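Local coordinates for protein adenine phosphoribosyltransferase, putative (Trypanosoma brucei brucei, PDB 5VN4) that probably catalyses the formation of AMP from adenine and 5-phospho-alpha-D-ribose 1-diphosphate, with release of pyrophosphate, in purine salvage, at residues H83-D88 and P105-R110; V150-D155 and A165-V170; V118-E123 and M137-G142. All coordinates share one frame; numbering follows the deposited sequence. Where two conformers were deposited one is given.

Contact 1: H83-D88 and P105-R110; sequences HILGFD and PFVLIR. With PPV (pyrophosphate), chain I.
Ile84 and Gly86 each present both an N-H and a C=O to the strand beside them, and all four groups are used. Ile84 N binds Pro105 O, its carbonyl receives Val107 N (2.8 Å from Ile84 O), Gly86 N binds Val107 O, and Gly86 O takes Ile109 N. The series closes with Asp88 N on Ile109 O at 2.8 Å, the bonding of two parallel strands. Beyond it, in one of two Asp88 conformers, Arg110 forms a side-on salt bridge to one oxygen, its NE 2.8 Å and its NH2 3.0 Å from Asp88 OD2. They arrive from one face of the carboxylate, whose plane is turned 61° from the guanidinium. Arg110 NH2 also lies 3.0 Å from pyrophosphate O32 and Arg110 NH1 3.2 Å from O22; Lys111 and Arg90 of the second subunit bind the same pyrophosphate. Ile109 CD1 rests over a face of the Phe87 ring, 4.2 Å from its centroid, while Ile84 CG2 meets the edge of Phe106. The pair forms the two strands of a beta-alpha-beta unit: helix 95-102 covers the face with Ile84 and Phe106, helix 161-172 the face with Leu85, Phe87 and Ile109, and strand 149-153 flanks 83-87.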
loop_
_atom_site.group_PDB
_atom_site.type_symbol
_atom_site.label_atom_id
_atom_site.label_comp_id
_atom_site.label_asym_id
_atom_site.label_seq_id
_atom_site.Cartn_x
_atom_site.Cartn_y
_atom_site.Cartn_z
ATOM N N HIS A 83 -11.765 11.662 6.032
ATOM C CA HIS A 83 -10.551 10.858 6.045
ATOM C C HIS A 83 -10.871 9.463 5.534
ATOM O O HIS A 83 -11.956 8.934 5.782
ATOM C CB HIS A 83 -10.007 10.659 7.468
ATOM C CG HIS A 83 -9.639 11.923 8.172
ATOM N ND1 HIS A 83 -10.580 12.793 8.678
ATOM C CD2 HIS A 83 -8.431 12.446 8.483
ATOM C CE1 HIS A 83 -9.965 13.812 9.250
ATOM N NE2 HIS A 83 -8.662 13.623 9.151
ATOM N N ILE A 84 -9.904 8.863 4.843
ATOM C CA ILE A 84 -9.907 7.431 4.556
ATOM C C ILE A 84 -8.768 6.801 5.341
ATOM O O ILE A 84 -7.625 7.274 5.275
ATOM C CB ILE A 84 -9.763 7.151 3.049
ATOM C CG1 ILE A 84 -10.980 7.711 2.299
ATOM C CG2 ILE A 84 -9.556 5.650 2.787
ATOM C CD1 ILE A 84 -10.872 7.598 0.821
ATOM N N LEU A 85 -9.086 5.758 6.108
ATOM C CA LEU A 85 -8.123 5.014 6.914
ATOM C C LEU A 85 -7.980 3.641 6.276
ATOM O O LEU A 85 -8.982 2.938 6.117
ATOM C CB LEU A 85 -8.653 4.844 8.340
ATOM C CG LEU A 85 -8.439 5.990 9.336
ATOM C CD1 LEU A 85 -8.978 7.311 8.810
ATOM C CD2 LEU A 85 -9.105 5.625 10.656
ATOM N N GLY A 86 -6.759 3.263 5.904
ATOM C CA GLY A 86 -6.521 2.000 5.227
ATOM C C GLY A 86 -5.501 1.135 5.941
ATOM O O GLY A 86 -4.547 1.638 6.541
ATOM N N PHE A 87 -5.694 -0.184 5.847
ATOM C CA PHE A 87 -4.874 -1.142 6.581
ATOM C C PHE A 87 -3.615 -1.554 5.822
ATOM O O PHE A 87 -3.667 -1.909 4.641
ATOM C CB PHE A 87 -5.665 -2.408 6.887
ATOM C CG PHE A 87 -6.784 -2.214 7.852
ATOM C CD1 PHE A 87 -6.568 -2.324 9.222
ATOM C CD2 PHE A 87 -8.059 -1.936 7.398
ATOM C CE1 PHE A 87 -7.613 -2.172 10.113
ATOM C CE2 PHE A 87 -9.109 -1.769 8.292
ATOM C CZ PHE A 87 -8.883 -1.898 9.645
ATOM N N ASP A 88 -2.494 -1.516 6.530
ATOM C CA ASP A 88 -1.261 -2.171 6.114
ATOM C C ASP A 88 -1.555 -3.657 5.918
ATOM O O ASP A 88 -2.170 -4.278 6.790
ATOM C CB ASP A 88 -0.323 -1.994 7.311
ATOM C CG ASP A 88 1.136 -2.100 6.970
ATOM O OD1 ASP A 88 1.494 -2.420 5.811
ATOM O OD2 ASP A 88 1.929 -1.846 7.914
ATOM N N PRO A 105 -7.245 13.368 3.474
ATOM C CA PRO A 105 -6.120 12.568 3.972
ATOM C C PRO A 105 -6.368 11.077 3.821
ATOM O O PRO A 105 -7.486 10.583 4.011
ATOM C CB PRO A 105 -6.054 12.947 5.454
ATOM C CG PRO A 105 -6.666 14.305 5.525
ATOM C CD PRO A 105 -7.750 14.307 4.491
ATOM N N PHE A 106 -5.298 10.358 3.494
ATOM C CA PHE A 106 -5.247 8.914 3.660
ATOM C C PHE A 106 -4.406 8.617 4.894
ATOM O O PHE A 106 -3.230 8.992 4.957
ATOM C CB PHE A 106 -4.674 8.199 2.439
ATOM C CG PHE A 106 -4.632 6.719 2.625
ATOM C CD1 PHE A 106 -5.806 5.986 2.669
ATOM C CD2 PHE A 106 -3.432 6.067 2.829
ATOM C CE1 PHE A 106 -5.781 4.617 2.872
ATOM C CE2 PHE A 106 -3.398 4.703 3.027
ATOM C CZ PHE A 106 -4.574 3.977 3.052
ATOM N N VAL A 107 -5.018 7.969 5.880
ATOM C CA VAL A 107 -4.413 7.714 7.184
ATOM C C VAL A 107 -4.033 6.239 7.264
ATOM O O VAL A 107 -4.839 5.363 6.922
ATOM C CB VAL A 107 -5.394 8.090 8.308
ATOM C CG1 VAL A 107 -4.852 7.692 9.672
ATOM C CG2 VAL A 107 -5.714 9.578 8.258
ATOM N N LEU A 108 -2.817 5.962 7.727
ATOM C CA LEU A 108 -2.296 4.601 7.773
ATOM C C LEU A 108 -2.696 3.901 9.064
ATOM O O LEU A 108 -2.468 4.421 10.159
ATOM C CB LEU A 108 -0.769 4.608 7.673
ATOM C CG LEU A 108 -0.136 5.462 6.581
ATOM C CD1 LEU A 108 1.360 5.220 6.553
ATOM C CD2 LEU A 108 -0.771 5.162 5.242
ATOM N N ILE A 109 -3.262 2.707 8.940
ATOM C CA ILE A 109 -3.410 1.799 10.072
ATOM C C ILE A 109 -2.345 0.728 9.904
ATOM O O ILE A 109 -2.322 0.023 8.885
ATOM C CB ILE A 109 -4.814 1.184 10.134
ATOM C CG1 ILE A 109 -5.865 2.280 10.289
ATOM C CG2 ILE A 109 -4.896 0.160 11.273
ATOM C CD1 ILE A 109 -7.271 1.767 10.357
ATOM N N ARG A 110 -1.433 0.621 10.872
ATOM C CA ARG A 110 -0.233 -0.171 10.664
ATOM C C ARG A 110 -0.031 -1.203 11.757
ATOM O O ARG A 110 -0.451 -1.023 12.905
ATOM C CB ARG A 110 1.019 0.701 10.538
ATOM C CG ARG A 110 0.965 1.655 9.351
ATOM C CD ARG A 110 2.350 1.948 8.798
ATOM N NE ARG A 110 2.890 0.751 8.169
ATOM C CZ ARG A 110 4.075 0.659 7.580
ATOM N NH1 ARG A 110 4.892 1.701 7.512
ATOM N NH2 ARG A 110 4.442 -0.498 7.056
HETATM O O11 PPV I . 10.510 -3.108 6.741
HETATM P P1 PPV I . 9.941 -1.731 6.993
HETATM O O21 PPV I . 10.965 -0.623 7.059
HETATM O O31 PPV I . 8.906 -1.662 8.089
HETATM O OPP PPV I . 9.144 -1.399 5.638
HETATM P P2 PPV I . 7.614 -0.892 5.578
HETATM O O12 PPV I . 7.568 -0.486 4.117
HETATM O O22 PPV I . 7.555 0.256 6.567
HETATM O O32 PPV I . 6.774 -2.086 5.957
#

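Contact 2: V150-D155 and A165-V170; sequences VVLIDD and AGVQLV. With HSX (5-O-phosphono-alpha-D-ribofuranose), chain D.
Leu152 reaches from its strand across to Gly166 and Val167 of helix 161-172 and spreads its two methyls over the backbone there. CD1 of Leu152 lies 3.8 Å from Gly166 C and equally near Val167 N, so the branch rests on the peptide joining these two residues. CD2 of Leu152 sits 4.1 Å from Gly166 CA. Because Gly166 has no side chain, the leucine can approach the main chain itself. CG stands anti to the carbonyl carbon (chi1 -74°), which carries the fork toward the helix. Val167 adds a lighter touch from the flank, its CG2 4.1 Å from Leu152 CD1.

One helical turn further on, Val150 and Val170 point at each other from opposite sides and slide past, so that a single methyl of the strand residue, Val150 CG2, meets both branches of the other, lying 3.9 Å from Val170 CG2 and as near to CG1. The segment axes are 9.8 Å apart and run nearly antiparallel, at 158°; the side chains that meet are apolar, though Leu152 also rests on a peptide group. Val151 points away from the helix, and strands 83-87 and 176-182 flank the strand.

Past this packed part the chain turns polar. Asp154 OD2 accepts the ribose hydroxyl O3 at 2.5 Å, and Asp155 OD1 accepts O2 at 2.7 Å, so the two carboxylates take up neighbouring hydroxyls of the sugar. The other oxygen of Asp155, OD2, is held in a salt bridge to Arg90. A hydrophobic strand followed by two acidic residues, a loop around the phosphorylated ribose and then a helix packed back on the strand is the PRPP-binding motif of type I phosphoribosyltransferases.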
loop_
_atom_site.group_PDB
_atom_site.type_symbol
_atom_site.label_atom_id
_atom_site.label_comp_id
_atom_site.label_asym_id
_atom_site.label_seq_id
_atom_site.Cartn_x
_atom_site.Cartn_y
_atom_site.Cartn_z
ATOM N N VAL A 150 -15.080 9.122 8.873
ATOM C CA VAL A 150 -14.051 8.278 8.281
ATOM C C VAL A 150 -14.625 7.052 7.577
ATOM O O VAL A 150 -15.696 6.535 7.914
ATOM C CB VAL A 150 -12.970 7.884 9.314
ATOM C CG1 VAL A 150 -12.457 9.111 10.046
ATOM C CG2 VAL A 150 -13.505 6.869 10.287
ATOM N N VAL A 151 -13.872 6.583 6.588
ATOM C CA VAL A 151 -14.106 5.301 5.933
ATOM C C VAL A 151 -12.898 4.424 6.216
ATOM O O VAL A 151 -11.760 4.880 6.074
ATOM C CB VAL A 151 -14.285 5.487 4.412
ATOM C CG1 VAL A 151 -14.230 4.143 3.672
ATOM C CG2 VAL A 151 -15.577 6.218 4.121
ATOM N N LEU A 152 -13.142 3.178 6.628
ATOM C CA LEU A 152 -12.097 2.161 6.740
ATOM C C LEU A 152 -12.057 1.360 5.446
ATOM O O LEU A 152 -13.107 0.943 4.948
ATOM C CB LEU A 152 -12.419 1.209 7.893
ATOM C CG LEU A 152 -12.216 1.763 9.300
ATOM C CD1 LEU A 152 -12.897 0.851 10.316
ATOM C CD2 LEU A 152 -10.745 1.919 9.603
ATOM N N ILE A 153 -10.857 1.142 4.893
ATOM C CA ILE A 153 -10.724 0.405 3.639
ATOM C C ILE A 153 -9.661 -0.685 3.748
ATOM O O ILE A 153 -8.594 -0.484 4.343
ATOM C CB ILE A 153 -10.484 1.337 2.425
ATOM C CG1 ILE A 153 -10.606 0.566 1.105
ATOM C CG2 ILE A 153 -9.133 2.053 2.522
ATOM C CD1 ILE A 153 -10.761 1.461 -0.113
ATOM N N ASP A 154 -9.972 -1.849 3.177
ATOM C CA ASP A 154 -9.046 -2.967 3.059
ATOM C C ASP A 154 -9.352 -3.675 1.746
ATOM O O ASP A 154 -10.310 -3.330 1.052
ATOM C CB ASP A 154 -9.193 -3.909 4.254
ATOM C CG ASP A 154 -7.900 -4.601 4.622
ATOM O OD1 ASP A 154 -6.923 -4.510 3.839
ATOM O OD2 ASP A 154 -7.866 -5.212 5.715
ATOM N N ASP A 155 -8.546 -4.686 1.401
ATOM C CA ASP A 155 -8.900 -5.467 0.217
ATOM C C ASP A 155 -9.973 -6.513 0.525
ATOM O O ASP A 155 -11.053 -6.503 -0.076
ATOM C CB ASP A 155 -7.671 -6.040 -0.512
ATOM C CG ASP A 155 -6.960 -7.144 0.250
ATOM O OD1 ASP A 155 -6.910 -7.098 1.501
ATOM O OD2 ASP A 155 -6.407 -8.046 -0.433
ATOM N N ALA A 165 -10.254 -4.248 14.596
ATOM C CA ALA A 165 -9.125 -3.464 15.083
ATOM C C ALA A 165 -9.219 -2.016 14.608
ATOM O O ALA A 165 -8.952 -1.082 15.374
ATOM C CB ALA A 165 -7.819 -4.110 14.628
ATOM N N GLY A 166 -9.617 -1.809 13.350
ATOM C CA GLY A 166 -9.811 -0.454 12.865
ATOM C C GLY A 166 -10.944 0.257 13.575
ATOM O O GLY A 166 -10.820 1.436 13.921
ATOM N N VAL A 167 -12.052 -0.453 13.827
ATOM C CA VAL A 167 -13.170 0.135 14.566
ATOM C C VAL A 167 -12.726 0.575 15.954
ATOM O O VAL A 167 -13.098 1.655 16.423
ATOM C CB VAL A 167 -14.358 -0.849 14.626
ATOM C CG1 VAL A 167 -15.461 -0.325 15.552
ATOM C CG2 VAL A 167 -14.918 -1.108 13.232
ATOM N N GLN A 168 -11.912 -0.244 16.626
ATOM C CA GLN A 168 -11.400 0.132 17.945
ATOM C C GLN A 168 -10.599 1.426 17.882
ATOM O O GLN A 168 -10.721 2.285 18.765
ATOM C CB GLN A 168 -10.556 -1.005 18.522
ATOM C CG GLN A 168 -11.391 -2.226 18.868
ATOM C CD GLN A 168 -10.577 -3.476 19.142
ATOM O OE1 GLN A 168 -9.396 -3.547 18.816
ATOM N NE2 GLN A 168 -11.224 -4.487 19.738
ATOM N N LEU A 169 -9.789 1.601 16.832
ATOM C CA LEU A 169 -8.978 2.808 16.704
ATOM C C LEU A 169 -9.832 4.026 16.363
ATOM O O LEU A 169 -9.574 5.128 16.865
ATOM C CB LEU A 169 -7.890 2.582 15.656
ATOM C CG LEU A 169 -6.858 1.510 16.010
ATOM C CD1 LEU A 169 -5.973 1.208 14.802
ATOM C CD2 LEU A 169 -6.007 1.929 17.213
ATOM N N VAL A 170 -10.850 3.854 15.513
ATOM C CA VAL A 170 -11.780 4.947 15.235
ATOM C C VAL A 170 -12.505 5.349 16.512
ATOM O O VAL A 170 -12.631 6.540 16.832
ATOM C CB VAL A 170 -12.761 4.533 14.121
ATOM C CG1 VAL A 170 -13.863 5.571 13.959
ATOM C CG2 VAL A 170 -12.020 4.312 12.812
HETATM C C1 HSX D . -5.616 -9.999 5.205
HETATM O O4 HSX D . -6.540 -10.281 6.270
HETATM C C2 HSX D . -6.375 -9.021 4.327
HETATM O O2 HSX D . -5.495 -8.225 3.524
HETATM C C3 HSX D . -7.168 -8.218 5.335
HETATM O O3 HSX D . -6.339 -7.231 5.979
HETATM C C4 HSX D . -7.540 -9.269 6.370
HETATM C C5 HSX D . -8.931 -9.863 6.143
HETATM O O5 HSX D . -9.160 -10.962 7.029
HETATM P "P'" HSX D . -10.105 -10.812 8.337
HETATM O O1X HSX D . -9.357 -10.013 9.387
HETATM O O2X HSX D . -11.376 -10.146 7.883
HETATM O O3X HSX D . -10.323 -12.256 8.742
HETATM O O1 HSX D . -4.438 -9.382 5.741
#

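Contact 3: V118-E123 and M137-G142; sequences VIIKSE and MTVRFG
The Phe141 ring meets Ile120 at its edge: the methyl CD1 of Ile120 lies near the ring plane, 3.9 Å from Phe141 CD1. Val118 approaches the same ring obliquely and touches the stem of the side chain, with Val118 CG1 3.9 Å from Phe141 CB, the two side chains lying side by side and pointing the same way. Arg140, which carries the other flat group and whose CB points away from strand 119-121, forms a salt bridge through NH2, in one of its two conformers, with Glu58 of the second subunit.

The backbones form a short antiparallel pair. Ile120 and Val139 are its hydrogen-bonded pair, with Ile120 N 2.9 Å from Val139 O and the return bond from Val139 N to Ile120 O. Phe141 N continues the series to Val118 O at 2.8 Å. A water donates to that same carbonyl and to Phe141 O, joining the two at the end of the pair.

At the opposite end, Ser122 binds Met137 twice. Its N-H reaches Met137 O at 2.8 Å, and its OG accepts Met137 N at 3.0 Å while donating to Glu123 O. The hydroxyl sits between backbone N and carbonyl carbon (chi1 74°), a rotation that brings it up to Met137 N. Thr138 OG1 finds its partner outside, in Arg110 O.

Backbone bonds thus set the register, while the serine hydroxyl, acting as both donor and acceptor, closes one end and a bridging water the other; the apolar groups of Val118, Ile120 and Phe141 add contact without directional demands.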
loop_
_atom_site.group_PDB
_atom_site.type_symbol
_atom_site.label_atom_id
_atom_site.label_comp_id
_atom_site.label_asym_id
_atom_site.label_seq_id
_atom_site.Cartn_x
_atom_site.Cartn_y
_atom_site.Cartn_z
ATOM N N VAL A 118 3.420 9.707 18.582
ATOM C CA VAL A 118 2.473 9.123 19.527
ATOM C C VAL A 118 1.426 8.355 18.738
ATOM O O VAL A 118 0.845 8.880 17.783
ATOM C CB VAL A 118 1.833 10.215 20.399
ATOM C CG1 VAL A 118 0.773 9.614 21.317
ATOM C CG2 VAL A 118 2.904 10.936 21.220
ATOM N N ILE A 119 1.198 7.099 19.116
ATOM C CA ILE A 119 0.305 6.230 18.362
ATOM C C ILE A 119 -0.639 5.512 19.314
ATOM O O ILE A 119 -0.314 5.277 20.481
ATOM C CB ILE A 119 1.061 5.230 17.453
ATOM C CG1 ILE A 119 1.831 4.202 18.286
ATOM C CG2 ILE A 119 2.007 5.968 16.521
ATOM C CD1 ILE A 119 2.607 3.187 17.440
ATOM N N ILE A 120 -1.825 5.175 18.802
ATOM C CA ILE A 120 -2.843 4.436 19.542
ATOM C C ILE A 120 -2.806 2.993 19.062
ATOM O O ILE A 120 -2.775 2.744 17.854
ATOM C CB ILE A 120 -4.240 5.027 19.287
ATOM C CG1 ILE A 120 -4.260 6.540 19.513
ATOM C CG2 ILE A 120 -5.286 4.312 20.139
ATOM C CD1 ILE A 120 -5.523 7.175 18.997
ATOM N N LYS A 121 -2.831 2.043 19.993
ATOM C CA LYS A 121 -2.815 0.625 19.650
ATOM C C LYS A 121 -4.171 -0.011 19.926
ATOM O O LYS A 121 -4.815 0.276 20.944
ATOM C CB LYS A 121 -1.721 -0.124 20.419
ATOM C CG LYS A 121 -1.941 -0.236 21.912
ATOM C CD LYS A 121 -0.916 -1.170 22.545
ATOM C CE LYS A 121 -1.018 -1.166 24.065
ATOM N NZ LYS A 121 -0.059 -2.116 24.703
ATOM N N SER A 122 -4.605 -0.869 19.006
ATOM C CA SER A 122 -5.834 -1.633 19.160
ATOM C C SER A 122 -5.615 -2.787 20.137
ATOM O O SER A 122 -4.509 -3.024 20.627
ATOM C CB SER A 122 -6.263 -2.196 17.807
ATOM O OG SER A 122 -5.425 -3.278 17.422
ATOM N N GLU A 123 -6.682 -3.537 20.409
ATOM C CA GLU A 123 -6.510 -4.843 21.020
ATOM C C GLU A 123 -5.844 -5.792 20.023
ATOM O O GLU A 123 -5.913 -5.580 18.808
ATOM C CB GLU A 123 -7.871 -5.412 21.400
ATOM C CG GLU A 123 -8.575 -4.633 22.480
ATOM C CD GLU A 123 -7.916 -4.801 23.833
ATOM O OE1 GLU A 123 -7.369 -5.894 24.096
ATOM O OE2 GLU A 123 -7.940 -3.841 24.630
ATOM N N MET A 137 -3.045 -3.476 15.646
ATOM C CA MET A 137 -2.990 -2.371 14.698
ATOM C C MET A 137 -2.824 -1.059 15.452
ATOM O O MET A 137 -3.249 -0.923 16.604
ATOM C CB MET A 137 -4.264 -2.305 13.855
ATOM C CG MET A 137 -4.398 -3.441 12.850
ATOM S SD MET A 137 -3.099 -3.375 11.596
ATOM C CE MET A 137 -3.469 -4.859 10.658
ATOM N N THR A 138 -2.196 -0.092 14.788
ATOM C CA THR A 138 -1.946 1.213 15.381
ATOM C C THR A 138 -2.291 2.311 14.383
ATOM O O THR A 138 -2.352 2.086 13.174
ATOM C CB THR A 138 -0.489 1.374 15.847
ATOM O OG1 THR A 138 0.385 1.221 14.723
ATOM C CG2 THR A 138 -0.137 0.342 16.913
ATOM N N VAL A 139 -2.505 3.514 14.914
ATOM C CA VAL A 139 -2.760 4.705 14.105
ATOM C C VAL A 139 -2.122 5.894 14.808
ATOM O O VAL A 139 -2.017 5.927 16.039
ATOM C CB VAL A 139 -4.277 4.903 13.856
ATOM C CG1 VAL A 139 -4.994 5.379 15.121
ATOM C CG2 VAL A 139 -4.520 5.829 12.678
ATOM N N ARG A 140 -1.671 6.873 14.026
ATOM C CA ARG A 140 -1.029 8.054 14.588
ATOM C C ARG A 140 -2.050 8.869 15.373
ATOM O O ARG A 140 -3.135 9.162 14.864
ATOM C CB ARG A 140 -0.472 8.906 13.445
ATOM C CG ARG A 140 0.627 9.878 13.828
ATOM C CD ARG A 140 1.167 10.606 12.595
ATOM N NE ARG A 140 0.143 11.433 11.960
ATOM C CZ ARG A 140 -0.229 12.631 12.404
ATOM N NH1 ARG A 140 0.340 13.149 13.486
ATOM N NH2 ARG A 140 -1.173 13.314 11.771
ATOM N N PHE A 141 -1.707 9.239 16.603
ATOM C CA PHE A 141 -2.556 10.147 17.355
ATOM C C PHE A 141 -2.542 11.516 16.688
ATOM O O PHE A 141 -1.484 12.021 16.298
ATOM C CB PHE A 141 -2.067 10.273 18.795
ATOM C CG PHE A 141 -2.964 11.112 19.651
ATOM C CD1 PHE A 141 -4.112 10.571 20.205
ATOM C CD2 PHE A 141 -2.679 12.450 19.883
ATOM C CE1 PHE A 141 -4.950 11.339 20.986
ATOM C CE2 PHE A 141 -3.518 13.223 20.667
ATOM C CZ PHE A 141 -4.656 12.664 21.216
ATOM N N GLY A 142 -3.722 12.101 16.527
ATOM C CA GLY A 142 -3.853 13.395 15.897
ATOM C C GLY A 142 -4.108 13.360 14.407
ATOM O O GLY A 142 -4.255 14.429 13.796
HETATM O O HOH W 1 1.109 11.385 16.798
#

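In the fold
Followed from the N terminus, the contacts close three successive loops, with none nested or crossed. Contact 1 closes the first, around helix 95-102. Contact 3 comes next, closing a hairpin-like excursion without helix or strand between its two arms, and contact 2 closes the last, through the ribose-phosphate loop. In space they adjoin. Strands 83-87 and 149-153 are neighbours in the central sheet, uniting contacts 1 and 2. Arg110 O lies 2.7 Å from Thr138 N, probably a hydrogen bond, and so ties the end of contact 1 to contact 3, while Leu169 of helix 161-172 packs on Ile120. Strand 119-121 then pairs with a strand of the second subunit, carrying the arrangement across the dimer.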